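Local coordinates for lipolytic protein G-D-S-L family (Veillonella parvula DSM 2008, PDB 4RW0) that probably hydrolyses ester bonds of lipids or other acylated substrates, at residues A[86-89]-A[90-94]; A[133-137]-A[138-142]. All blocks are in the same frame, centred on the assembly; numbering follows the deposited sequence. Where two conformers were deposited one is given.

Interaction 1: A[86-89]-A[90-94]; sequences TYVY and KTLVK
Y89 and V93 meet one turn apart near the start of helix 85-100, a helix of the alpha/beta SGNH hydrolase fold. V93 CG2 sits over one face of the Y89 ring, 3.9 Å from its centroid and displaced toward the phenol end, a CH-pi contact. The ring reaches this methyl because CG of Y89 stands anti to the backbone N (chi1 169°), which turns the ring outward from the helix and somewhat toward its C-terminal end, within reach of V93 one turn on. Beside it K90, bent along its aliphatic chain, brings CD to 3.8 Å from CD2 of Y89 and runs alongside T86, so that carbon packing continues out to the exposed T86. Replacing the ring by the methyl of an alanine would probably leave V93 CG2 and K90 CD without their aromatic partner and open a gap against Q130 and Y134 of helix 120-138. V88 and L92 line another side of the same helix, their side chains pointing the same way; V88 touches helix 120-138 and L92 helix 48-59. The i to i+4 backbone bonds run unbroken from T86 to V93. At T91 a side-chain bond is added: Y87 O accepts both T91 N, at 3.0 Å, and T91 OG1, at 2.7 Å, from opposite faces of the carbonyl plane. The same hydroxyl lies over a face of the Y87 ring, T91 OG1 being 3.3 Å from Y87 CE1.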
ATOM      1  N   THR A  86     -12.138 -12.559   3.817  1.00 34.26           N
ATOM      2  CA  THR A  86     -12.136 -13.417   2.629  1.00 34.99           C
ATOM      3  C   THR A  86     -12.386 -12.607   1.332  1.00 29.42           C
ATOM      4  O   THR A  86     -11.661 -12.775   0.347  1.00 32.56           O
ATOM      5  CB  THR A  86     -13.145 -14.582   2.788  1.00 37.98           C
ATOM      6  OG1 THR A  86     -12.709 -15.386   3.906  1.00 36.75           O
ATOM      7  CG2 THR A  86     -13.138 -15.415   1.512  1.00 41.90           C
ATOM      8  N   TYR A  87     -13.370 -11.721   1.356  1.00 31.09           N
ATOM      9  CA  TYR A  87     -13.650 -10.883   0.211  1.00 30.06           C
ATOM     10  C   TYR A  87     -12.410  -9.992  -0.127  1.00 32.96           C
ATOM     11  O   TYR A  87     -11.949  -9.905  -1.302  1.00 27.34           O
ATOM     12  CB  TYR A  87     -14.889 -10.028   0.439  1.00 28.49           C
ATOM     13  CG  TYR A  87     -15.005  -8.999  -0.655  1.00 30.55           C
ATOM     14  CD1 TYR A  87     -15.459  -9.357  -1.947  1.00 31.20           C
ATOM     15  CD2 TYR A  87     -14.580  -7.688  -0.457  1.00 31.18           C
ATOM     16  CE1 TYR A  87     -15.519  -8.424  -2.973  1.00 31.18           C
ATOM     17  CE2 TYR A  87     -14.634  -6.746  -1.472  1.00 28.17           C
ATOM     18  CZ  TYR A  87     -15.106  -7.101  -2.729  1.00 31.89           C
ATOM     19  OH  TYR A  87     -15.091  -6.172  -3.778  1.00 30.62           O
ATOM     20  N   VAL A  88     -11.877  -9.335   0.913  1.00 30.53           N
ATOM     21  CA  VAL A  88     -10.770  -8.386   0.743  1.00 28.41           C
ATOM     22  C   VAL A  88      -9.560  -9.063   0.206  1.00 28.58           C
ATOM     23  O   VAL A  88      -8.985  -8.638  -0.829  1.00 24.87           O
ATOM     24  CB  VAL A  88     -10.513  -7.580   2.040  1.00 27.71           C
ATOM     25  CG1 VAL A  88      -9.309  -6.671   1.859  1.00 28.71           C
ATOM     26  CG2 VAL A  88     -11.713  -6.730   2.303  1.00 28.79           C
ATOM     27  N   TYR A  89      -9.201 -10.204   0.826  1.00 27.81           N
ATOM     28  CA  TYR A  89      -8.069 -10.966   0.352  1.00 29.00           C
ATOM     29  C   TYR A  89      -8.206 -11.471  -1.084  1.00 27.81           C
ATOM     30  O   TYR A  89      -7.275 -11.333  -1.880  1.00 27.91           O
ATOM     31  CB  TYR A  89      -7.704 -12.125   1.320  1.00 31.48           C
ATOM     32  CG  TYR A  89      -6.692 -13.113   0.762  1.00 31.90           C
ATOM     33  CD1 TYR A  89      -5.364 -12.791   0.670  1.00 30.61           C
ATOM     34  CD2 TYR A  89      -7.082 -14.403   0.372  1.00 36.15           C
ATOM     35  CE1 TYR A  89      -4.463 -13.655   0.150  1.00 33.98           C
ATOM     36  CE2 TYR A  89      -6.171 -15.286  -0.151  1.00 32.31           C
ATOM     37  CZ  TYR A  89      -4.886 -14.901  -0.258  1.00 37.21           C
ATOM     38  OH  TYR A  89      -3.954 -15.735  -0.758  1.00 37.76           O
ATOM     39  N   LYS A  90      -9.352 -12.039  -1.406  1.00 32.18           N
ATOM     40  CA  LYS A  90      -9.581 -12.602  -2.748  1.00 37.16           C
ATOM     41  C   LYS A  90      -9.482 -11.535  -3.822  1.00 30.49           C
ATOM     42  O   LYS A  90      -8.922 -11.769  -4.922  1.00 28.44           O
ATOM     43  CB  LYS A  90     -10.995 -13.226  -2.857  1.00 45.22           C
ATOM     44  CG  LYS A  90     -11.099 -14.740  -2.685  1.00 61.84           C
ATOM     45  CD  LYS A  90      -9.967 -15.383  -1.869  1.00 72.88           C
ATOM     46  CE  LYS A  90     -10.432 -16.599  -1.047  1.00 84.81           C
ATOM     47  NZ  LYS A  90     -11.497 -17.420  -1.711  1.00 83.06           N
ATOM     48  N   THR A  91     -10.040 -10.359  -3.521  1.00 28.18           N
ATOM     49  CA  THR A  91     -10.067  -9.295  -4.514  1.00 25.56           C
ATOM     50  C   THR A  91      -8.648  -8.745  -4.684  1.00 27.06           C
ATOM     51  O   THR A  91      -8.242  -8.423  -5.817  1.00 25.11           O
ATOM     52  CB  THR A  91     -11.071  -8.268  -4.102  1.00 28.21           C
ATOM     53  OG1 THR A  91     -12.299  -8.917  -3.743  1.00 29.31           O
ATOM     54  CG2 THR A  91     -11.249  -7.246  -5.128  1.00 26.97           C
ATOM     55  N   LEU A  92      -7.869  -8.627  -3.588  1.00 25.89           N
ATOM     56  CA  LEU A  92      -6.457  -8.230  -3.704  1.00 23.13           C
ATOM     57  C   LEU A  92      -5.634  -9.189  -4.532  1.00 24.39           C
ATOM     58  O   LEU A  92      -4.845  -8.796  -5.386  1.00 23.83           O
ATOM     59  CB  LEU A  92      -5.854  -8.102  -2.309  1.00 26.58           C
ATOM     60  CG  LEU A  92      -6.263  -6.787  -1.588  1.00 27.15           C
ATOM     61  CD1 LEU A  92      -5.814  -6.851  -0.133  1.00 29.09           C
ATOM     62  CD2 LEU A  92      -5.616  -5.567  -2.278  1.00 26.87           C
ATOM     63  N   VAL A  93      -5.840 -10.494  -4.347  1.00 23.59           N
ATOM     64  CA  VAL A  93      -5.169 -11.454  -5.223  1.00 23.52           C
ATOM     65  C   VAL A  93      -5.445 -11.245  -6.716  1.00 23.52           C
ATOM     66  O   VAL A  93      -4.511 -11.282  -7.542  1.00 24.72           O
ATOM     67  CB  VAL A  93      -5.539 -12.915  -4.817  1.00 27.04           C
ATOM     68  CG1 VAL A  93      -5.027 -13.860  -5.853  1.00 28.27           C
ATOM     69  CG2 VAL A  93      -4.974 -13.245  -3.442  1.00 29.63           C
ATOM     70  N   LYS A  94      -6.687 -10.931  -7.061  1.00 27.11           N
ATOM     71  CA  LYS A  94      -7.048 -10.580  -8.432  1.00 30.33           C
ATOM     72  C   LYS A  94      -6.274  -9.378  -8.934  1.00 26.67           C
ATOM     73  O   LYS A  94      -5.679  -9.373 -10.005  1.00 27.94           O
ATOM     74  CB  LYS A  94      -8.533 -10.275  -8.488  1.00 33.16           C
ATOM     75  CG  LYS A  94      -9.320 -11.540  -8.731  1.00 45.85           C
ATOM     76  CD  LYS A  94     -10.796 -11.474  -8.305  1.00 57.42           C
ATOM     77  CE  LYS A  94     -11.636 -10.396  -8.978  1.00 63.86           C
ATOM     78  NZ  LYS A  94     -13.063 -10.504  -8.547  1.00 68.06           N
TER

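Interaction 2: A[133-137]-A[138-142]; sequences AYAAE and HNIKV
A135 O receives the backbone N of I140 at 2.9 Å, the i to i+5 bond of a Schellman motif that ends helix 120-138. N139, with positive phi (57°), is the first residue to leave helical geometry, and its N makes the second, weak bond back to A136 O at 3.4 Å. One residue earlier H138 N still bonds to Y134 O in the regular helical way. The chain thereby reverses and enters strand 141-143, completing the beta-alpha-beta unit that begins with strand 104-108.

The imidazole of H138 lies across one face of the Y134 ring, with CD2 above its centre and H138 NE2 3.3 Å from Y134 CE2; the planes are inclined at 43°, so the pair is neither a parallel stack nor a T-shape. CG of H138 lies beside its own backbone N (chi1 -61°), which swings the imidazole back over the last turn. Its other face meets CG of E137 in a CH-pi contact, 3.7 Å from the centroid. I140 CD1 approaches Y134 CE1; toward the strand, A135 CB is pressed tightly against V142 CG2 at 3.4 Å.

Held between a tyrosine ring and a methylene, the imidazole is probably hindered from turning, and the nearby carboxylate, with E137 OE1 4.5 Å from H138 NE2 and not in contact with it, would probably favour a protonated histidine.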
ATOM      1  N   ALA A 133       1.430 -14.835   3.420  1.00 35.90           N
ATOM      2  CA  ALA A 133       1.508 -16.264   3.000  1.00 39.70           C
ATOM      3  C   ALA A 133       1.522 -16.375   1.485  1.00 37.05           C
ATOM      4  O   ALA A 133       2.366 -17.063   0.907  1.00 36.33           O
ATOM      5  CB  ALA A 133       0.357 -17.035   3.584  1.00 39.59           C
ATOM      6  N   TYR A 134       0.652 -15.624   0.827  1.00 34.33           N
ATOM      7  CA  TYR A 134       0.657 -15.574  -0.649  1.00 31.44           C
ATOM      8  C   TYR A 134       1.997 -15.085  -1.203  1.00 34.07           C
ATOM      9  O   TYR A 134       2.511 -15.623  -2.179  1.00 35.79           O
ATOM     10  CB  TYR A 134      -0.553 -14.706  -1.130  1.00 34.86           C
ATOM     11  CG  TYR A 134      -0.720 -14.612  -2.633  1.00 37.26           C
ATOM     12  CD1 TYR A 134       0.009 -13.711  -3.376  1.00 32.83           C
ATOM     13  CD2 TYR A 134      -1.587 -15.460  -3.298  1.00 33.44           C
ATOM     14  CE1 TYR A 134      -0.128 -13.645  -4.750  1.00 37.84           C
ATOM     15  CE2 TYR A 134      -1.701 -15.440  -4.669  1.00 36.12           C
ATOM     16  CZ  TYR A 134      -0.999 -14.523  -5.399  1.00 38.96           C
ATOM     17  OH  TYR A 134      -1.166 -14.500  -6.753  1.00 39.17           O
ATOM     18  N   ALA A 135       2.561 -14.024  -0.626  1.00 31.63           N
ATOM     19  CA  ALA A 135       3.750 -13.444  -1.151  1.00 30.16           C
ATOM     20  C   ALA A 135       4.935 -14.383  -0.969  1.00 36.29           C
ATOM     21  O   ALA A 135       5.836 -14.413  -1.798  1.00 38.06           O
ATOM     22  CB  ALA A 135       4.054 -12.158  -0.422  1.00 32.07           C
ATOM     23  N   ALA A 136       4.990 -15.051   0.179  1.00 42.31           N
ATOM     24  CA  ALA A 136       6.076 -16.024   0.433  1.00 47.44           C
ATOM     25  C   ALA A 136       6.005 -17.146  -0.632  1.00 44.56           C
ATOM     26  O   ALA A 136       6.993 -17.480  -1.262  1.00 50.26           O
ATOM     27  CB  ALA A 136       5.960 -16.597   1.846  1.00 45.22           C
ATOM     28  N   GLU A 137       4.807 -17.642  -0.867  1.00 42.75           N
ATOM     29  CA  GLU A 137       4.575 -18.692  -1.869  1.00 46.86           C
ATOM     30  C   GLU A 137       5.016 -18.286  -3.275  1.00 47.57           C
ATOM     31  O   GLU A 137       5.620 -19.076  -4.006  1.00 44.78           O
ATOM     32  CB  GLU A 137       3.106 -19.097  -1.843  1.00 49.34           C
ATOM     33  CG  GLU A 137       2.572 -19.684  -3.135  1.00 61.15           C
ATOM     34  CD  GLU A 137       2.328 -21.174  -3.057  1.00 72.92           C
ATOM     35  OE1 GLU A 137       1.201 -21.603  -3.419  1.00 74.58           O
ATOM     36  OE2 GLU A 137       3.258 -21.911  -2.637  1.00 79.89           O
ATOM     37  N   HIS A 138       4.748 -17.044  -3.651  1.00 45.44           N
ATOM     38  CA  HIS A 138       5.054 -16.561  -4.990  1.00 36.44           C
ATOM     39  C   HIS A 138       6.274 -15.675  -5.105  1.00 38.10           C
ATOM     40  O   HIS A 138       6.503 -15.092  -6.149  1.00 37.60           O
ATOM     41  CB  HIS A 138       3.863 -15.801  -5.531  1.00 41.56           C
ATOM     42  CG  HIS A 138       2.626 -16.624  -5.648  1.00 41.91           C
ATOM     43  ND1 HIS A 138       2.449 -17.547  -6.651  1.00 45.50           N
ATOM     44  CD2 HIS A 138       1.514 -16.688  -4.885  1.00 49.24           C
ATOM     45  CE1 HIS A 138       1.275 -18.128  -6.523  1.00 45.05           C
ATOM     46  NE2 HIS A 138       0.686 -17.626  -5.458  1.00 47.87           N
ATOM     47  N   ASN A 139       7.059 -15.565  -4.041  1.00 38.00           N
ATOM     48  CA  ASN A 139       8.271 -14.765  -4.038  0.51 39.90           C
ATOM     49  C   ASN A 139       8.033 -13.274  -4.406  1.00 37.00           C
ATOM     50  O   ASN A 139       8.759 -12.674  -5.164  1.00 39.91           O
ATOM     51  CB  ASN A 139       9.330 -15.451  -4.915  0.51 44.51           C
ATOM     52  CG  ASN A 139       9.461 -16.957  -4.602  0.51 45.98           C
ATOM     53  OD1 ASN A 139       9.637 -17.351  -3.449  0.51 41.75           O
ATOM     54  ND2 ASN A 139       9.326 -17.798  -5.635  0.51 45.03           N
ATOM     55  N   ILE A 140       7.019 -12.692  -3.818  1.00 33.58           N
ATOM     56  CA  ILE A 140       6.671 -11.273  -4.027  1.00 33.03           C
ATOM     57  C   ILE A 140       7.133 -10.494  -2.825  1.00 30.14           C
ATOM     58  O   ILE A 140       6.852 -10.883  -1.720  1.00 27.89           O
ATOM     59  CB  ILE A 140       5.153 -11.127  -4.136  1.00 32.91           C
ATOM     60  CG1 ILE A 140       4.674 -11.814  -5.415  1.00 35.58           C
ATOM     61  CG2 ILE A 140       4.708  -9.668  -4.106  1.00 31.69           C
ATOM     62  CD1 ILE A 140       3.193 -12.074  -5.380  1.00 37.43           C
ATOM     63  N   LYS A 141       7.781  -9.370  -3.043  1.00 30.72           N
ATOM     64  CA  LYS A 141       8.162  -8.504  -1.925  1.00 33.96           C
ATOM     65  C   LYS A 141       7.004  -7.845  -1.214  1.00 32.44           C
ATOM     66  O   LYS A 141       6.039  -7.482  -1.839  1.00 31.81           O
ATOM     67  CB  LYS A 141       9.144  -7.478  -2.404  1.00 39.63           C
ATOM     68  CG  LYS A 141      10.552  -8.005  -2.262  1.00 45.75           C
ATOM     69  CD  LYS A 141      11.513  -7.037  -2.863  1.00 57.81           C
ATOM     70  CE  LYS A 141      11.601  -7.260  -4.354  1.00 63.04           C
ATOM     71  NZ  LYS A 141      12.692  -8.226  -4.647  1.00 62.77           N
ATOM     72  N   VAL A 142       7.096  -7.780   0.115  1.00 29.59           N
ATOM     73  CA  VAL A 142       6.105  -7.221   0.992  1.00 31.28           C
ATOM     74  C   VAL A 142       6.674  -6.016   1.791  1.00 31.81           C
ATOM     75  O   VAL A 142       7.791  -6.056   2.295  1.00 29.95           O
ATOM     76  CB  VAL A 142       5.591  -8.268   1.981  1.00 35.86           C
ATOM     77  CG1 VAL A 142       4.731  -7.640   3.052  1.00 37.05           C
ATOM     78  CG2 VAL A 142       4.792  -9.311   1.255  1.00 37.97           C
TER

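How the interactions relate
Along the chain the two contacts are in series, neither nested nor crossed. Interaction 1 comes first and lies wholly within helix 85-100, closing no loop beyond its own helical turns. The chain then passes through strand 104-108 and helix 120-138 before interaction 2 closes the tight turn from that helix into strand 141-143, an outermost strand of the five-stranded parallel sheet, where K141 pairs through its backbone with I107. Although their centres are about 15 Å apart, they touch through Y134, whose CD2 lies 3.5 Å from Y89 OH; V93 packs on the same ring. Packing of Y89 and V93 on Y134 joins the two helices, so the helix end leading to the edge strand packs against helix 85-100.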